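Local coordinates for protein eukaryotic translation initiation factor 4 gamma 2 (Homo sapiens, PDB 4IUL) that belongs to the eIF4G family of translation initiation factors and interacts with eIF4A, its MIF4G domain being built of HEAT repeats, at residues 36-39 / 40-44; 105-108 / 109-113. All blocks are in the same frame, centred on the assembly; numbering follows the deposited sequence.

In the fold
Both contacts are local, each spanning the N-terminal start of a helix, in one all-helical MIF4G domain. Contact 1, at 36-44, comes first along the chain and lies on helix 38-48; contact 2, at 105-113, follows on helix 107-127. Their centres are about 22 Å apart and their nearest atoms about 11 Å, so they do not touch. What connects them is helix 74-87: Phe38 and Cys42 of contact 1 pack on it, and so do Phe108, Arg109 and Leu112 of contact 2. Helix 13-31 covers contact 1 as well, and helix 53-69 contact 2. Helices stacked on one another in this way are consistent with the HEAT-repeat build of the domain.

Contact 1: 36-39 / 40-44; sequences EKFD and KLCLE
The carbonyl O of Lys37 takes the N-H of Leu41 at 3.1 Å in a nearly straight bond (175°) and a weak, bent one from Lys40 N. One residue on, Cys42 N reaches Phe38 O at 2.7 Å, and Leu43 N makes a weak bond to Asp39 O. This turn brings Phe38 and Cys42 onto one flank. Cys42 CB lies over one face of the Phe38 ring, displaced toward the rim and 4.3 Å from the ring centroid, a CH-pi contact. The sulfur stands obliquely to the same ring, with SG 3.8 Å from CE2, and adds a sulfur-aromatic contact. Phe38 carries its CG anti to the backbone N (chi1 -171°), which swings the ring along the helix to meet the cysteine one turn on. The Asp39 carboxylate comes to the ring's edge in plane, OD2 3.6 Å from Phe38 CD2. In this HEAT-repeat domain that flank is turned to helix 74-87, where Phe38 meets Gln79 and Cys42 meets Leu80 and Arg83. Leu41 instead faces Ile29 of helix 13-31. Its CD1 touches Lys37 CB at 3.7 Å, the two side chains running at a slant to each other, and its CG sits 3.5 Å from Lys37 O. With an alanine here in place of Leu41, CG and both methyls are gone, which would probably open a gap against Ile29 and leave the Lys37 stem without its apolar neighbour.

Contact 2: 105-108 / 109-113; sequences STTF and RRLLI. With SO4 (sulfate ion), chain D.
Thr107 CG2 approaches the Arg110 guanidinium obliquely, while Leu111 CG lies on one face of that group, 4.0 Å above its plane and displaced toward the rim, and a sulfate ion stands at its edge. NH1 donates to sulfate O2 at 3.0 Å, NH2 more weakly to the same oxygen; O2 sits at the edge close to the guanidinium plane, and O3 lies in it. The Phe108 ring meets Leu112 CD1 at an oblique angle too, 4.1 Å from CE2, and the two side chains run alongside each other in one direction.

A bend at chi3 (74°) turns the Arg110 head toward the ion, which probably came from the crystallisation liquor and is also bonded by Lys53 and Lys57. NH1 keeps a salt bridge to Asp92 as well, and this may help fix the head's rotation. Thr106 is the N-cap of helix 107-127: its OG1 accepts a long, weak but straight bond from Arg109 N (3.5 Å), and its carbonyl O accepts from Arg110 N at 3.0 Å. Thr107 shows its methyl to Leu111, CG2 4.0 Å from CD1, while its OG1 is hydrogen-bonded to Phe91 N and Asn90. Helix 53-69 covers one part of the turn, Thr107 resting on Leu56 and Leu111 on Lys57; Phe108 spans from Ile60 of that helix to Leu84 and Ala85 of helix 74-87, where Leu112 meets Cys81.

Contact 1: 36-39 / 40-44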
ATOM      1  N   GLU A  36      -5.219 -12.897  15.943  1.00 55.96           N
ATOM      2  CA  GLU A  36      -5.062 -13.695  17.154  1.00 58.95           C
ATOM      3  C   GLU A  36      -3.754 -14.480  17.197  1.00 58.40           C
ATOM      4  O   GLU A  36      -3.203 -14.711  18.275  1.00 57.96           O
ATOM      5  CB  GLU A  36      -6.244 -14.658  17.308  1.00 63.18           C
ATOM      6  CG  GLU A  36      -6.186 -15.510  18.571  1.00 68.68           C
ATOM      7  CD  GLU A  36      -7.410 -16.396  18.743  1.00 72.32           C
ATOM      8  OE1 GLU A  36      -7.665 -17.241  17.855  1.00 73.79           O
ATOM      9  OE2 GLU A  36      -8.114 -16.247  19.767  1.00 73.79           O
ATOM     10  N   LYS A  37      -3.258 -14.894  16.034  1.00 58.02           N
ATOM     11  CA  LYS A  37      -2.007 -15.648  15.976  1.00 57.65           C
ATOM     12  C   LYS A  37      -0.800 -14.767  15.664  1.00 56.63           C
ATOM     13  O   LYS A  37       0.345 -15.216  15.779  1.00 55.66           O
ATOM     14  CB  LYS A  37      -2.084 -16.746  14.914  1.00 58.75           C
ATOM     15  CG  LYS A  37      -2.961 -17.941  15.251  1.00 60.18           C
ATOM     16  CD  LYS A  37      -2.807 -18.997  14.163  1.00 61.63           C
ATOM     17  CE  LYS A  37      -3.627 -20.241  14.434  1.00 62.90           C
ATOM     18  NZ  LYS A  37      -3.383 -21.267  13.374  1.00 64.44           N
ATOM     19  N   PHE A  38      -1.053 -13.521  15.277  1.00 55.14           N
ATOM     20  CA  PHE A  38       0.023 -12.605  14.912  1.00 54.69           C
ATOM     21  C   PHE A  38       1.272 -12.729  15.769  1.00 54.85           C
ATOM     22  O   PHE A  38       2.323 -13.165  15.302  1.00 55.37           O
ATOM     23  CB  PHE A  38      -0.447 -11.149  14.962  1.00 53.41           C
ATOM     24  CG  PHE A  38       0.557 -10.178  14.397  1.00 51.48           C
ATOM     25  CD1 PHE A  38       0.610  -9.929  13.029  1.00 50.80           C
ATOM     26  CD2 PHE A  38       1.483  -9.553  15.226  1.00 50.39           C
ATOM     27  CE1 PHE A  38       1.575  -9.069  12.493  1.00 49.60           C
ATOM     28  CE2 PHE A  38       2.450  -8.693  14.699  1.00 49.99           C
ATOM     29  CZ  PHE A  38       2.495  -8.453  13.329  1.00 48.73           C
ATOM     30  N   ASP A  39       1.144 -12.333  17.028  1.00 55.30           N
ATOM     31  CA  ASP A  39       2.252 -12.354  17.968  1.00 54.80           C
ATOM     32  C   ASP A  39       3.168 -13.564  17.867  1.00 53.38           C
ATOM     33  O   ASP A  39       4.387 -13.412  17.824  1.00 54.25           O
ATOM     34  CB  ASP A  39       1.708 -12.207  19.389  1.00 57.28           C
ATOM     35  CG  ASP A  39       1.093 -10.832  19.633  1.00 60.26           C
ATOM     36  OD1 ASP A  39       0.330 -10.679  20.612  1.00 63.64           O
ATOM     37  OD2 ASP A  39       1.380  -9.900  18.849  1.00 59.69           O
ATOM     38  N   LYS A  40       2.587 -14.759  17.810  1.00 52.40           N
ATOM     39  CA  LYS A  40       3.371 -15.992  17.733  1.00 49.79           C
ATOM     40  C   LYS A  40       4.021 -16.252  16.371  1.00 48.00           C
ATOM     41  O   LYS A  40       5.210 -16.564  16.292  1.00 46.91           O
ATOM     42  CB  LYS A  40       2.496 -17.190  18.109  1.00 50.83           C
ATOM     43  CG  LYS A  40       3.215 -18.535  18.046  1.00 52.36           C
ATOM     44  CD  LYS A  40       2.261 -19.694  18.305  1.00 54.63           C
ATOM     45  CE  LYS A  40       2.994 -21.029  18.287  1.00 55.55           C
ATOM     46  NZ  LYS A  40       2.061 -22.179  18.457  1.00 57.21           N
ATOM     47  N   LEU A  41       3.239 -16.138  15.303  1.00 45.91           N
ATOM     48  CA  LEU A  41       3.752 -16.385  13.960  1.00 44.44           C
ATOM     49  C   LEU A  41       4.779 -15.328  13.580  1.00 45.65           C
ATOM     50  O   LEU A  41       5.713 -15.597  12.826  1.00 44.18           O
ATOM     51  CB  LEU A  41       2.603 -16.386  12.952  1.00 41.41           C
ATOM     52  CG  LEU A  41       1.491 -17.395  13.248  1.00 39.63           C
ATOM     53  CD1 LEU A  41       0.377 -17.268  12.224  1.00 37.25           C
ATOM     54  CD2 LEU A  41       2.071 -18.799  13.245  1.00 39.91           C
ATOM     55  N   CYS A  42       4.601 -14.129  14.123  1.00 47.19           N
ATOM     56  CA  CYS A  42       5.509 -13.025  13.851  1.00 48.18           C
ATOM     57  C   CYS A  42       6.888 -13.389  14.377  1.00 48.32           C
ATOM     58  O   CYS A  42       7.900 -13.134  13.723  1.00 47.55           O
ATOM     59  CB  CYS A  42       5.001 -11.750  14.529  1.00 50.04           C
ATOM     60  SG  CYS A  42       5.885 -10.232  14.074  1.00 52.46           S
ATOM     61  N   LEU A  43       6.921 -13.997  15.561  1.00 49.06           N
ATOM     62  CA  LEU A  43       8.181 -14.406  16.180  1.00 49.65           C
ATOM     63  C   LEU A  43       8.858 -15.499  15.366  1.00 48.71           C
ATOM     64  O   LEU A  43      10.084 -15.516  15.239  1.00 48.39           O
ATOM     65  CB  LEU A  43       7.944 -14.906  17.609  1.00 50.81           C
ATOM     66  CG  LEU A  43       7.739 -13.834  18.683  1.00 52.44           C
ATOM     67  CD1 LEU A  43       7.270 -14.475  19.976  1.00 52.93           C
ATOM     68  CD2 LEU A  43       9.046 -13.088  18.903  1.00 53.48           C
ATOM     69  N   GLU A  44       8.057 -16.413  14.824  1.00 46.46           N
ATOM     70  CA  GLU A  44       8.591 -17.503  14.016  1.00 47.11           C
ATOM     71  C   GLU A  44       9.233 -16.938  12.746  1.00 45.51           C
ATOM     72  O   GLU A  44      10.339 -17.329  12.364  1.00 46.31           O
ATOM     73  CB  GLU A  44       7.473 -18.476  13.636  1.00 48.91           C
ATOM     74  CG  GLU A  44       7.962 -19.881  13.310  1.00 52.28           C
ATOM     75  CD  GLU A  44       6.860 -20.764  12.746  1.00 54.83           C
ATOM     76  OE1 GLU A  44       5.697 -20.628  13.196  1.00 52.85           O
ATOM     77  OE2 GLU A  44       7.164 -21.598  11.861  1.00 54.74           O
TER

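Contact 2: 105-108 / 109-113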
ATOM      1  N   SER A 105      18.275   3.455   8.293  1.00 38.27           N
ATOM      2  CA  SER A 105      18.232   3.052   6.901  1.00 40.00           C
ATOM      3  C   SER A 105      18.870   1.670   6.835  1.00 39.12           C
ATOM      4  O   SER A 105      20.011   1.492   7.266  1.00 40.78           O
ATOM      5  CB  SER A 105      19.024   4.039   6.042  1.00 41.54           C
ATOM      6  OG  SER A 105      18.890   3.728   4.667  1.00 46.08           O
ATOM      7  N   THR A 106      18.136   0.689   6.313  1.00 36.72           N
ATOM      8  CA  THR A 106      18.657  -0.671   6.222  1.00 33.49           C
ATOM      9  C   THR A 106      18.259  -1.396   4.939  1.00 33.51           C
ATOM     10  O   THR A 106      17.433  -0.920   4.155  1.00 33.16           O
ATOM     11  CB  THR A 106      18.170  -1.545   7.393  1.00 33.69           C
ATOM     12  OG1 THR A 106      16.757  -1.748   7.273  1.00 32.20           O
ATOM     13  CG2 THR A 106      18.466  -0.880   8.732  1.00 36.64           C
ATOM     14  N   THR A 107      18.861  -2.568   4.753  1.00 31.78           N
ATOM     15  CA  THR A 107      18.617  -3.418   3.603  1.00 29.19           C
ATOM     16  C   THR A 107      17.118  -3.674   3.462  1.00 28.03           C
ATOM     17  O   THR A 107      16.534  -3.405   2.408  1.00 27.55           O
ATOM     18  CB  THR A 107      19.364  -4.770   3.768  1.00 29.02           C
ATOM     19  OG1 THR A 107      20.768  -4.519   3.909  1.00 31.56           O
ATOM     20  CG2 THR A 107      19.142  -5.670   2.558  1.00 29.92           C
ATOM     21  N   PHE A 108      16.498  -4.179   4.527  1.00 24.95           N
ATOM     22  CA  PHE A 108      15.077  -4.467   4.488  1.00 25.21           C
ATOM     23  C   PHE A 108      14.271  -3.259   4.021  1.00 26.12           C
ATOM     24  O   PHE A 108      13.514  -3.355   3.054  1.00 24.91           O
ATOM     25  CB  PHE A 108      14.546  -4.902   5.852  1.00 23.71           C
ATOM     26  CG  PHE A 108      13.110  -5.356   5.812  1.00 24.91           C
ATOM     27  CD1 PHE A 108      12.784  -6.633   5.362  1.00 25.49           C
ATOM     28  CD2 PHE A 108      12.077  -4.477   6.124  1.00 24.33           C
ATOM     29  CE1 PHE A 108      11.445  -7.029   5.219  1.00 26.30           C
ATOM     30  CE2 PHE A 108      10.736  -4.861   5.982  1.00 25.18           C
ATOM     31  CZ  PHE A 108      10.420  -6.137   5.528  1.00 22.99           C
ATOM     32  N   ARG A 109      14.449  -2.128   4.701  1.00 25.24           N
ATOM     33  CA  ARG A 109      13.720  -0.906   4.365  1.00 28.11           C
ATOM     34  C   ARG A 109      13.862  -0.495   2.911  1.00 27.92           C
ATOM     35  O   ARG A 109      12.881  -0.115   2.279  1.00 30.06           O
ATOM     36  CB  ARG A 109      14.155   0.258   5.271  1.00 27.32           C
ATOM     37  CG  ARG A 109      13.662   0.155   6.723  1.00 28.19           C
ATOM     38  CD  ARG A 109      14.137   1.347   7.542  1.00 29.25           C
ATOM     39  NE  ARG A 109      13.802   1.245   8.959  1.00 31.82           N
ATOM     40  CZ  ARG A 109      12.596   1.481   9.470  1.00 33.57           C
ATOM     41  NH1 ARG A 109      11.595   1.837   8.681  1.00 33.19           N
ATOM     42  NH2 ARG A 109      12.395   1.366  10.777  1.00 32.60           N
ATOM     43  N   ARG A 110      15.082  -0.577   2.393  1.00 28.78           N
ATOM     44  CA  ARG A 110      15.384  -0.218   1.012  1.00 29.31           C
ATOM     45  C   ARG A 110      14.705  -1.130  -0.019  1.00 28.48           C
ATOM     46  O   ARG A 110      14.147  -0.654  -1.000  1.00 29.36           O
ATOM     47  CB  ARG A 110      16.906  -0.243   0.804  1.00 31.70           C
ATOM     48  CG  ARG A 110      17.362  -0.254  -0.650  1.00 33.86           C
ATOM     49  CD  ARG A 110      18.883  -0.163  -0.760  1.00 37.60           C
ATOM     50  NE  ARG A 110      19.581  -1.398  -0.393  1.00 37.50           N
ATOM     51  CZ  ARG A 110      19.653  -2.477  -1.168  1.00 39.31           C
ATOM     52  NH1 ARG A 110      20.315  -3.555  -0.754  1.00 38.00           N
ATOM     53  NH2 ARG A 110      19.064  -2.483  -2.358  1.00 38.34           N
ATOM     54  N   LEU A 111      14.749  -2.436   0.198  1.00 27.64           N
ATOM     55  CA  LEU A 111      14.130  -3.361  -0.748  1.00 28.95           C
ATOM     56  C   LEU A 111      12.596  -3.338  -0.689  1.00 30.09           C
ATOM     57  O   LEU A 111      11.930  -3.630  -1.687  1.00 29.99           O
ATOM     58  CB  LEU A 111      14.649  -4.786  -0.518  1.00 27.30           C
ATOM     59  CG  LEU A 111      16.153  -5.032  -0.756  1.00 29.49           C
ATOM     60  CD1 LEU A 111      16.519  -6.446  -0.298  1.00 28.15           C
ATOM     61  CD2 LEU A 111      16.510  -4.844  -2.242  1.00 25.09           C
ATOM     62  N   LEU A 112      12.033  -2.983   0.465  1.00 29.69           N
ATOM     63  CA  LEU A 112      10.574  -2.929   0.596  1.00 30.57           C
ATOM     64  C   LEU A 112      10.049  -1.783  -0.286  1.00 29.70           C
ATOM     65  O   LEU A 112       9.122  -1.959  -1.085  1.00 28.52           O
ATOM     66  CB  LEU A 112      10.162  -2.678   2.059  1.00 30.72           C
ATOM     67  CG  LEU A 112       8.832  -3.262   2.559  1.00 33.48           C
ATOM     68  CD1 LEU A 112       8.322  -2.451   3.748  1.00 32.02           C
ATOM     69  CD2 LEU A 112       7.802  -3.252   1.456  1.00 32.92           C
ATOM     70  N   ILE A 113      10.648  -0.607  -0.126  1.00 27.98           N
ATOM     71  CA  ILE A 113      10.248   0.565  -0.901  1.00 26.94           C
ATOM     72  C   ILE A 113      10.319   0.234  -2.386  1.00 27.22           C
ATOM     73  O   ILE A 113       9.394   0.521  -3.147  1.00 26.36           O
ATOM     74  CB  ILE A 113      11.171   1.777  -0.591  1.00 25.46           C
ATOM     75  CG1 ILE A 113      10.798   2.365   0.773  1.00 25.36           C
ATOM     76  CG2 ILE A 113      11.065   2.827  -1.705  1.00 22.64           C
ATOM     77  CD1 ILE A 113      11.821   3.325   1.335  1.00 25.43           C
TER
HETATM   78  S   SO4 D 402      20.752  -5.531  -4.435  1.00 55.97           S
HETATM   79  O1  SO4 D 402      21.216  -4.808  -5.633  1.00 58.94           O
HETATM   80  O2  SO4 D 402      21.274  -4.871  -3.226  1.00 58.06           O
HETATM   81  O3  SO4 D 402      19.281  -5.525  -4.406  1.00 57.96           O
HETATM   82  O4  SO4 D 402      21.241  -6.922  -4.481  1.00 58.53           O